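Local coordinates for conserved hypothetical cytochrome protein (Kuenenia stuttgartiensis, PDB 6H5L) that probably carries electrons through covalently bound heme c groups as a diheme c-type cytochrome within a large multiheme reductase complex, at residues Glu122-Ala127 against Leu211-Met216; Lys140-Glu145 against Ile164-Phe169. All coordinates share one frame; numbering follows the deposited sequence.

Contact 1 of 2, residues Glu122-Ala127 against Leu211-Met216; sequences ERTILA and LTHYVM. With HEC (heme c), chain K.
I125, H213 and T124 carry most of this contact, with Y214 beside them, where the start of helix 122-135 packs across helix 205-217. This is the crossing of N- and C-terminal helices that marks the cytochrome c fold, here in the second heme domain. The two short segments meet nearly at a right angle, 92°, with axes 7.2 Å apart, and the CA atoms of I125 and Y214 come within 4.6 Å. I125 suits the crossing because its branches serve two neighbours: CG1 rests against H213 CB at 4.1 Å, while chi1 of -65° places CG2 anti to the backbone N, which directs it at the ring edge of Y214, 3.9 Å from CD1. The backbone helps too, with I125 O at 3.5 Å from Y214 CB. The ring of Y214 also meets that of Y132, and Y214 OH makes a weak hydrogen bond to E133. On the other face of helix 205-217, L211 turns away from the crossing and sets its methyl CD2 3.6 Å from heme methyl CMB, an apolar match that joins the helix pair to the cofactor. T124 has a double role. Its hydroxyl accepts from the backbone N of T121, tying down the helix start, and the same OG1 lies near the plane of the H213 imidazole, at its edge, hydrogen-bonded to ND1 at 3.1 Å.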
loop_
_atom_site.group_PDB
_atom_site.type_symbol
_atom_site.label_atom_id
_atom_site.label_comp_id
_atom_site.label_asym_id
_atom_site.label_seq_id
_atom_site.Cartn_x
_atom_site.Cartn_y
_atom_site.Cartn_z
ATOM N N GLU B 122 -19.939 7.603 28.200
ATOM C CA GLU B 122 -20.554 6.849 27.111
ATOM C C GLU B 122 -22.068 6.809 27.258
ATOM O O GLU B 122 -22.788 6.709 26.258
ATOM C CB GLU B 122 -20.002 5.423 27.062
ATOM C CG GLU B 122 -18.562 5.303 26.598
ATOM C CD GLU B 122 -18.130 3.857 26.423
ATOM O OE1 GLU B 122 -17.717 3.487 25.303
ATOM O OE2 GLU B 122 -18.208 3.087 27.403
ATOM N N ARG B 123 -22.565 6.877 28.494
ATOM C CA ARG B 123 -24.005 6.832 28.721
ATOM C C ARG B 123 -24.668 8.139 28.304
ATOM O O ARG B 123 -25.691 8.135 27.607
ATOM C CB ARG B 123 -24.294 6.529 30.191
ATOM C CG ARG B 123 -25.763 6.302 30.492
ATOM C CD ARG B 123 -26.228 4.969 29.937
ATOM N NE ARG B 123 -26.212 3.917 30.948
ATOM C CZ ARG B 123 -26.317 2.621 30.672
ATOM N NH1 ARG B 123 -26.430 2.216 29.415
ATOM N NH2 ARG B 123 -26.299 1.732 31.654
ATOM N N THR B 124 -24.101 9.272 28.728
ATOM C CA THR B 124 -24.700 10.567 28.416
ATOM C C THR B 124 -24.690 10.848 26.920
ATOM O O THR B 124 -25.617 11.485 26.404
ATOM C CB THR B 124 -23.967 11.680 29.166
ATOM O OG1 THR B 124 -22.586 11.691 28.785
ATOM C CG2 THR B 124 -24.072 11.470 30.669
ATOM N N ILE B 125 -23.658 10.391 26.209
ATOM C CA ILE B 125 -23.577 10.634 24.772
ATOM C C ILE B 125 -24.673 9.870 24.036
ATOM O O ILE B 125 -25.302 10.398 23.110
ATOM C CB ILE B 125 -22.176 10.267 24.249
ATOM C CG1 ILE B 125 -21.121 11.202 24.848
ATOM C CG2 ILE B 125 -22.139 10.320 22.731
ATOM C CD1 ILE B 125 -19.698 10.837 24.479
ATOM N N LEU B 126 -24.927 8.622 24.439
ATOM C CA LEU B 126 -25.959 7.832 23.774
ATOM C C LEU B 126 -27.356 8.342 24.100
ATOM O O LEU B 126 -28.265 8.227 23.268
ATOM C CB LEU B 126 -25.823 6.358 24.154
ATOM C CG LEU B 126 -25.043 5.479 23.172
ATOM C CD1 LEU B 126 -23.664 6.059 22.883
ATOM C CD2 LEU B 126 -24.926 4.059 23.701
ATOM N N ALA B 127 -27.553 8.902 25.296
ATOM C CA ALA B 127 -28.840 9.509 25.614
ATOM C C ALA B 127 -29.076 10.766 24.790
ATOM O O ALA B 127 -30.225 11.088 24.468
ATOM C CB ALA B 127 -28.922 9.828 27.107
ATOM N N LEU B 211 -27.705 16.033 25.563
ATOM C CA LEU B 211 -27.705 16.493 24.179
ATOM C C LEU B 211 -26.429 17.257 23.852
ATOM O O LEU B 211 -25.853 17.085 22.772
ATOM C CB LEU B 211 -28.933 17.365 23.928
ATOM C CG LEU B 211 -29.139 17.955 22.535
ATOM C CD1 LEU B 211 -29.357 16.853 21.512
ATOM C CD2 LEU B 211 -30.316 18.917 22.553
ATOM N N THR B 212 -25.975 18.111 24.773
ATOM C CA THR B 212 -24.727 18.836 24.561
ATOM C C THR B 212 -23.558 17.876 24.376
ATOM O O THR B 212 -22.723 18.068 23.485
ATOM C CB THR B 212 -24.459 19.781 25.733
ATOM O OG1 THR B 212 -25.451 20.813 25.755
ATOM C CG2 THR B 212 -23.083 20.406 25.617
ATOM N N HIS B 213 -23.490 16.831 25.205
ATOM C CA HIS B 213 -22.384 15.882 25.113
ATOM C C HIS B 213 -22.356 15.188 23.757
ATOM O O HIS B 213 -21.279 14.951 23.197
ATOM C CB HIS B 213 -22.478 14.854 26.242
ATOM C CG HIS B 213 -22.269 15.437 27.605
ATOM N ND1 HIS B 213 -22.616 14.770 28.761
ATOM C CD2 HIS B 213 -21.747 16.624 27.998
ATOM C CE1 HIS B 213 -22.319 15.521 29.807
ATOM N NE2 HIS B 213 -21.790 16.651 29.372
ATOM N N TYR B 214 -23.528 14.852 23.213
ATOM C CA TYR B 214 -23.559 14.207 21.903
ATOM C C TYR B 214 -23.201 15.186 20.793
ATOM O O TYR B 214 -22.560 14.805 19.805
ATOM C CB TYR B 214 -24.929 13.588 21.637
ATOM C CG TYR B 214 -25.040 13.012 20.245
ATOM C CD1 TYR B 214 -24.392 11.831 19.908
ATOM C CD2 TYR B 214 -25.780 13.658 19.261
ATOM C CE1 TYR B 214 -24.482 11.304 18.632
ATOM C CE2 TYR B 214 -25.876 13.138 17.984
ATOM C CZ TYR B 214 -25.227 11.961 17.676
ATOM O OH TYR B 214 -25.325 11.444 16.405
ATOM N N VAL B 215 -23.619 16.446 20.924
ATOM C CA VAL B 215 -23.267 17.449 19.922
ATOM C C VAL B 215 -21.758 17.657 19.885
ATOM O O VAL B 215 -21.155 17.744 18.808
ATOM C CB VAL B 215 -24.018 18.767 20.192
ATOM C CG1 VAL B 215 -23.488 19.873 19.292
ATOM C CG2 VAL B 215 -25.509 18.580 19.978
ATOM N N MET B 216 -21.124 17.735 21.058
ATOM C CA MET B 216 -19.669 17.820 21.106
ATOM C C MET B 216 -19.018 16.565 20.537
ATOM O O MET B 216 -17.912 16.634 19.989
ATOM C CB MET B 216 -19.202 18.053 22.543
ATOM C CG MET B 216 -19.806 19.282 23.206
ATOM S SD MET B 216 -19.349 20.827 22.397
ATOM C CE MET B 216 -18.236 21.523 23.614
HETATM FE FE HEC K . -30.171 23.766 15.278
HETATM C CHA HEC K . -28.041 26.458 15.271
HETATM C CHB HEC K . -28.102 22.156 17.502
HETATM C CHC HEC K . -32.458 21.222 15.581
HETATM C CHD HEC K . -31.844 24.970 12.550
HETATM N NA HEC K . -28.421 24.248 16.262
HETATM C C1A HEC K . -27.649 25.367 16.016
HETATM C C2A HEC K . -26.371 25.188 16.680
HETATM C C3A HEC K . -26.389 23.998 17.293
HETATM C C4A HEC K . -27.678 23.383 17.043
HETATM C CMA HEC K . -25.245 23.375 18.126
HETATM C CAA HEC K . -25.200 26.198 16.667
HETATM C CBA HEC K . -25.126 26.943 17.998
HETATM C CGA HEC K . -24.006 27.951 17.949
HETATM O O1A HEC K . -23.413 28.136 16.855
HETATM O O2A HEC K . -23.707 28.572 19.000
HETATM N NB HEC K . -30.232 21.968 16.287
HETATM C C1B HEC K . -29.341 21.594 17.275
HETATM C C2B HEC K . -29.940 20.519 18.039
HETATM C C3B HEC K . -31.144 20.253 17.510
HETATM C C4B HEC K . -31.350 21.163 16.398
HETATM C CMB HEC K . -29.250 19.813 19.228
HETATM C CAB HEC K . -32.165 19.181 17.962
HETATM C CBB HEC K . -32.654 19.400 19.410
HETATM N NC HEC K . -31.818 23.175 14.229
HETATM C C1C HEC K . -32.668 22.139 14.571
HETATM C C2C HEC K . -33.875 22.269 13.778
HETATM C C3C HEC K . -33.649 23.217 12.856
HETATM C C4C HEC K . -32.387 23.866 13.178
HETATM C CMC HEC K . -34.999 21.205 13.734
HETATM C CAC HEC K . -34.620 23.656 11.732
HETATM C CBC HEC K . -35.882 24.313 12.331
HETATM N ND HEC K . -29.959 25.454 14.079
HETATM C C1D HEC K . -30.812 25.761 13.020
HETATM C C2D HEC K . -30.434 27.053 12.491
HETATM C C3D HEC K . -29.244 27.521 13.342
HETATM C C4D HEC K . -29.021 26.462 14.301
HETATM C CMD HEC K . -31.093 27.805 11.316
HETATM C CAD HEC K . -28.449 28.839 13.208
HETATM C CBD HEC K . -27.393 28.694 12.116
HETATM C CGD HEC K . -26.711 30.016 11.877
HETATM O O1D HEC K . -26.914 30.957 12.688
HETATM O O2D HEC K . -25.963 30.130 10.871
#

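Contact 2 of 2, residues Lys140-Glu145 against Ile164-Phe169; sequences KCHGVE and IKPFDF. With HEC (heme c), chain K.
H142 sits between P166, F169 and the heme as the proximal ligand of a class I cytochrome c site, the histidine of a CXXCH motif. H142 NE2 binds the heme iron, FE, at 2.0 Å. M196 SD is the other axial ligand, and C141 SG is joined to heme CAC by a thioether bond. The tight part is buried and largely apolar on the side of segment 164-169. P166, a rigid ring suited to a fixed wall, puts CB 3.6 Å from H142 CE1 and CG 3.2 Å from C141 O. F169 turns its edge toward the imidazole face in an offset edge-to-face pair with planes at 64°. At the H142 ring edge, a water accepts from ND1 at 2.6 Å and donates to F167 O, a bridge that helps to hold the imidazole's rotation and may make it a stronger iron ligand. The side toward V144 and E145 is looser: both are exposed, and E145 is poorly ordered. G143, with positive phi, lets the chain leave the helix where a side chain would jam against the preceding carbonyl. F167 has CB directed away from segment 140-145, but chi1 of 65° brings its ring to the propionates. Cutting it back to an alanine would probably open a gap beside these carboxylates. The ring edge meets one of them, F167 CZ lying 3.3 Å from heme O1A.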
loop_
_atom_site.group_PDB
_atom_site.type_symbol
_atom_site.label_atom_id
_atom_site.label_comp_id
_atom_site.label_asym_id
_atom_site.label_seq_id
_atom_site.Cartn_x
_atom_site.Cartn_y
_atom_site.Cartn_z
ATOM N N LYS B 140 -33.048 16.739 10.814
ATOM C CA LYS B 140 -33.864 17.400 9.800
ATOM C C LYS B 140 -33.133 18.596 9.199
ATOM O O LYS B 140 -32.930 18.675 7.983
ATOM C CB LYS B 140 -35.203 17.826 10.409
ATOM C CG LYS B 140 -36.184 16.682 10.625
ATOM C CD LYS B 140 -36.719 16.159 9.299
ATOM C CE LYS B 140 -37.669 14.992 9.503
ATOM N NZ LYS B 140 -38.846 15.384 10.326
ATOM N N CYS B 141 -32.717 19.536 10.049
ATOM C CA CYS B 141 -31.964 20.701 9.597
ATOM C C CYS B 141 -30.461 20.449 9.554
ATOM O O CYS B 141 -29.789 20.882 8.613
ATOM C CB CYS B 141 -32.254 21.901 10.503
ATOM S SG CYS B 141 -33.981 22.461 10.539
ATOM N N HIS B 142 -29.917 19.743 10.547
ATOM C CA HIS B 142 -28.472 19.641 10.714
ATOM C C HIS B 142 -27.859 18.393 10.095
ATOM O O HIS B 142 -26.641 18.365 9.886
ATOM C CB HIS B 142 -28.109 19.686 12.203
ATOM C CG HIS B 142 -28.340 21.019 12.841
ATOM N ND1 HIS B 142 -27.472 22.077 12.685
ATOM C CD2 HIS B 142 -29.341 21.467 13.636
ATOM C CE1 HIS B 142 -27.927 23.122 13.354
ATOM N NE2 HIS B 142 -29.060 22.777 13.940
ATOM N N GLY B 143 -28.652 17.369 9.801
ATOM C CA GLY B 143 -28.123 16.142 9.245
ATOM C C GLY B 143 -27.730 15.136 10.310
ATOM O O GLY B 143 -27.639 15.437 11.501
ATOM N N VAL B 144 -27.486 13.903 9.855
ATOM C CA VAL B 144 -27.206 12.802 10.776
ATOM C C VAL B 144 -25.904 13.043 11.532
ATOM O O VAL B 144 -25.789 12.708 12.718
ATOM C CB VAL B 144 -27.186 11.460 10.016
ATOM C CG1 VAL B 144 -28.583 11.109 9.524
ATOM C CG2 VAL B 144 -26.206 11.511 8.851
ATOM N N GLU B 145 -24.910 13.631 10.871
ATOM C CA GLU B 145 -23.613 13.898 11.475
ATOM C C GLU B 145 -23.448 15.348 11.912
ATOM O O GLU B 145 -22.389 15.706 12.439
ATOM C CB GLU B 145 -22.492 13.529 10.498
ATOM C CG GLU B 145 -22.334 12.037 10.239
ATOM C CD GLU B 145 -21.497 11.345 11.299
ATOM O OE1 GLU B 145 -22.079 10.703 12.200
ATOM O OE2 GLU B 145 -20.254 11.448 11.234
ATOM N N ILE B 164 -30.990 31.055 6.066
ATOM C CA ILE B 164 -30.070 30.659 7.133
ATOM C C ILE B 164 -29.968 29.136 7.072
ATOM O O ILE B 164 -30.699 28.409 7.750
ATOM C CB ILE B 164 -30.511 31.158 8.517
ATOM C CG1 ILE B 164 -29.551 30.689 9.615
ATOM C CG2 ILE B 164 -31.964 30.790 8.827
ATOM C CD1 ILE B 164 -29.663 31.491 10.898
ATOM N N LYS B 165 -29.045 28.645 6.260
ATOM C CA LYS B 165 -28.777 27.217 6.174
ATOM C C LYS B 165 -27.804 26.842 7.281
ATOM O O LYS B 165 -26.709 27.417 7.342
ATOM C CB LYS B 165 -28.199 26.868 4.816
ATOM C CG LYS B 165 -27.927 25.397 4.595
ATOM C CD LYS B 165 -27.534 25.135 3.147
ATOM C CE LYS B 165 -27.117 23.685 2.923
ATOM N NZ LYS B 165 -25.850 23.311 3.623
ATOM N N PRO B 166 -28.159 25.924 8.181
ATOM C CA PRO B 166 -27.301 25.656 9.347
ATOM C C PRO B 166 -25.898 25.247 8.926
ATOM O O PRO B 166 -25.704 24.258 8.216
ATOM C CB PRO B 166 -28.035 24.523 10.072
ATOM C CG PRO B 166 -28.911 23.908 9.030
ATOM C CD PRO B 166 -29.324 25.024 8.129
ATOM N N PHE B 167 -24.918 26.033 9.364
ATOM C CA PHE B 167 -23.533 25.770 9.015
ATOM C C PHE B 167 -23.082 24.426 9.579
ATOM O O PHE B 167 -23.620 23.918 10.568
ATOM C CB PHE B 167 -22.626 26.889 9.533
ATOM C CG PHE B 167 -22.570 26.981 11.034
ATOM C CD1 PHE B 167 -23.485 27.754 11.730
ATOM C CD2 PHE B 167 -21.598 26.297 11.749
ATOM C CE1 PHE B 167 -23.435 27.838 13.110
ATOM C CE2 PHE B 167 -21.545 26.376 13.128
ATOM C CZ PHE B 167 -22.463 27.149 13.809
ATOM N N ASP B 168 -22.078 23.848 8.928
ATOM C CA ASP B 168 -21.449 22.626 9.412
ATOM C C ASP B 168 -20.730 22.925 10.722
ATOM O O ASP B 168 -19.729 23.649 10.734
ATOM C CB ASP B 168 -20.480 22.095 8.360
ATOM C CG ASP B 168 -19.771 20.831 8.800
ATOM O OD1 ASP B 168 -20.254 20.173 9.745
ATOM O OD2 ASP B 168 -18.728 20.497 8.202
ATOM N N PHE B 169 -21.231 22.376 11.829
ATOM C CA PHE B 169 -20.618 22.611 13.130
ATOM C C PHE B 169 -19.668 21.498 13.555
ATOM O O PHE B 169 -19.148 21.545 14.675
ATOM C CB PHE B 169 -21.693 22.835 14.211
ATOM C CG PHE B 169 -22.605 21.655 14.453
ATOM C CD1 PHE B 169 -22.161 20.533 15.140
ATOM C CD2 PHE B 169 -23.928 21.695 14.042
ATOM C CE1 PHE B 169 -23.003 19.461 15.374
ATOM C CE2 PHE B 169 -24.777 20.629 14.277
ATOM C CZ PHE B 169 -24.314 19.511 14.945
HETATM FE FE HEC K . -30.171 23.766 15.278
HETATM C CHA HEC K . -28.041 26.458 15.271
HETATM C CHB HEC K . -28.102 22.156 17.502
HETATM C CHC HEC K . -32.458 21.222 15.581
HETATM C CHD HEC K . -31.844 24.970 12.550
HETATM N NA HEC K . -28.421 24.248 16.262
HETATM C C1A HEC K . -27.649 25.367 16.016
HETATM C C2A HEC K . -26.371 25.188 16.680
HETATM C C3A HEC K . -26.389 23.998 17.293
HETATM C C4A HEC K . -27.678 23.383 17.043
HETATM C CMA HEC K . -25.245 23.375 18.126
HETATM C CAA HEC K . -25.200 26.198 16.667
HETATM C CBA HEC K . -25.126 26.943 17.998
HETATM C CGA HEC K . -24.006 27.951 17.949
HETATM O O1A HEC K . -23.413 28.136 16.855
HETATM O O2A HEC K . -23.707 28.572 19.000
HETATM N NB HEC K . -30.232 21.968 16.287
HETATM C C1B HEC K . -29.341 21.594 17.275
HETATM C C2B HEC K . -29.940 20.519 18.039
HETATM C C3B HEC K . -31.144 20.253 17.510
HETATM C C4B HEC K . -31.350 21.163 16.398
HETATM C CMB HEC K . -29.250 19.813 19.228
HETATM C CAB HEC K . -32.165 19.181 17.962
HETATM C CBB HEC K . -32.654 19.400 19.410
HETATM N NC HEC K . -31.818 23.175 14.229
HETATM C C1C HEC K . -32.668 22.139 14.571
HETATM C C2C HEC K . -33.875 22.269 13.778
HETATM C C3C HEC K . -33.649 23.217 12.856
HETATM C C4C HEC K . -32.387 23.866 13.178
HETATM C CMC HEC K . -34.999 21.205 13.734
HETATM C CAC HEC K . -34.620 23.656 11.732
HETATM C CBC HEC K . -35.882 24.313 12.331
HETATM N ND HEC K . -29.959 25.454 14.079
HETATM C C1D HEC K . -30.812 25.761 13.020
HETATM C C2D HEC K . -30.434 27.053 12.491
HETATM C C3D HEC K . -29.244 27.521 13.342
HETATM C C4D HEC K . -29.021 26.462 14.301
HETATM C CMD HEC K . -31.093 27.805 11.316
HETATM C CAD HEC K . -28.449 28.839 13.208
HETATM C CBD HEC K . -27.393 28.694 12.116
HETATM C CGD HEC K . -26.711 30.016 11.877
HETATM O O1D HEC K . -26.914 30.957 12.688
HETATM O O2D HEC K . -25.963 30.130 10.871
HETATM O O HOH W 1 -25.400 21.909 11.129
#

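Overall arrangement
Contacts 1 and 2 serve the same heme c from different parts of one cytochrome c domain, their centres about 17 Å apart. Contact 2 supplies the proximal side, whereas contact 1 stands at the macrocycle's rim through L211. Helix 139-142 is the next helix after 122-135, so the chain passes from the helix crossing to the CXXCH segment, and both parts of contact 2 fall between the two segments of contact 1 in sequence. They also touch: V215 CG1 packs on F169 CE1 at 4.0 Å, linking helix 205-217 to the histidine's aromatic neighbour. The side chain of Y214 is about 9 Å from that of H142.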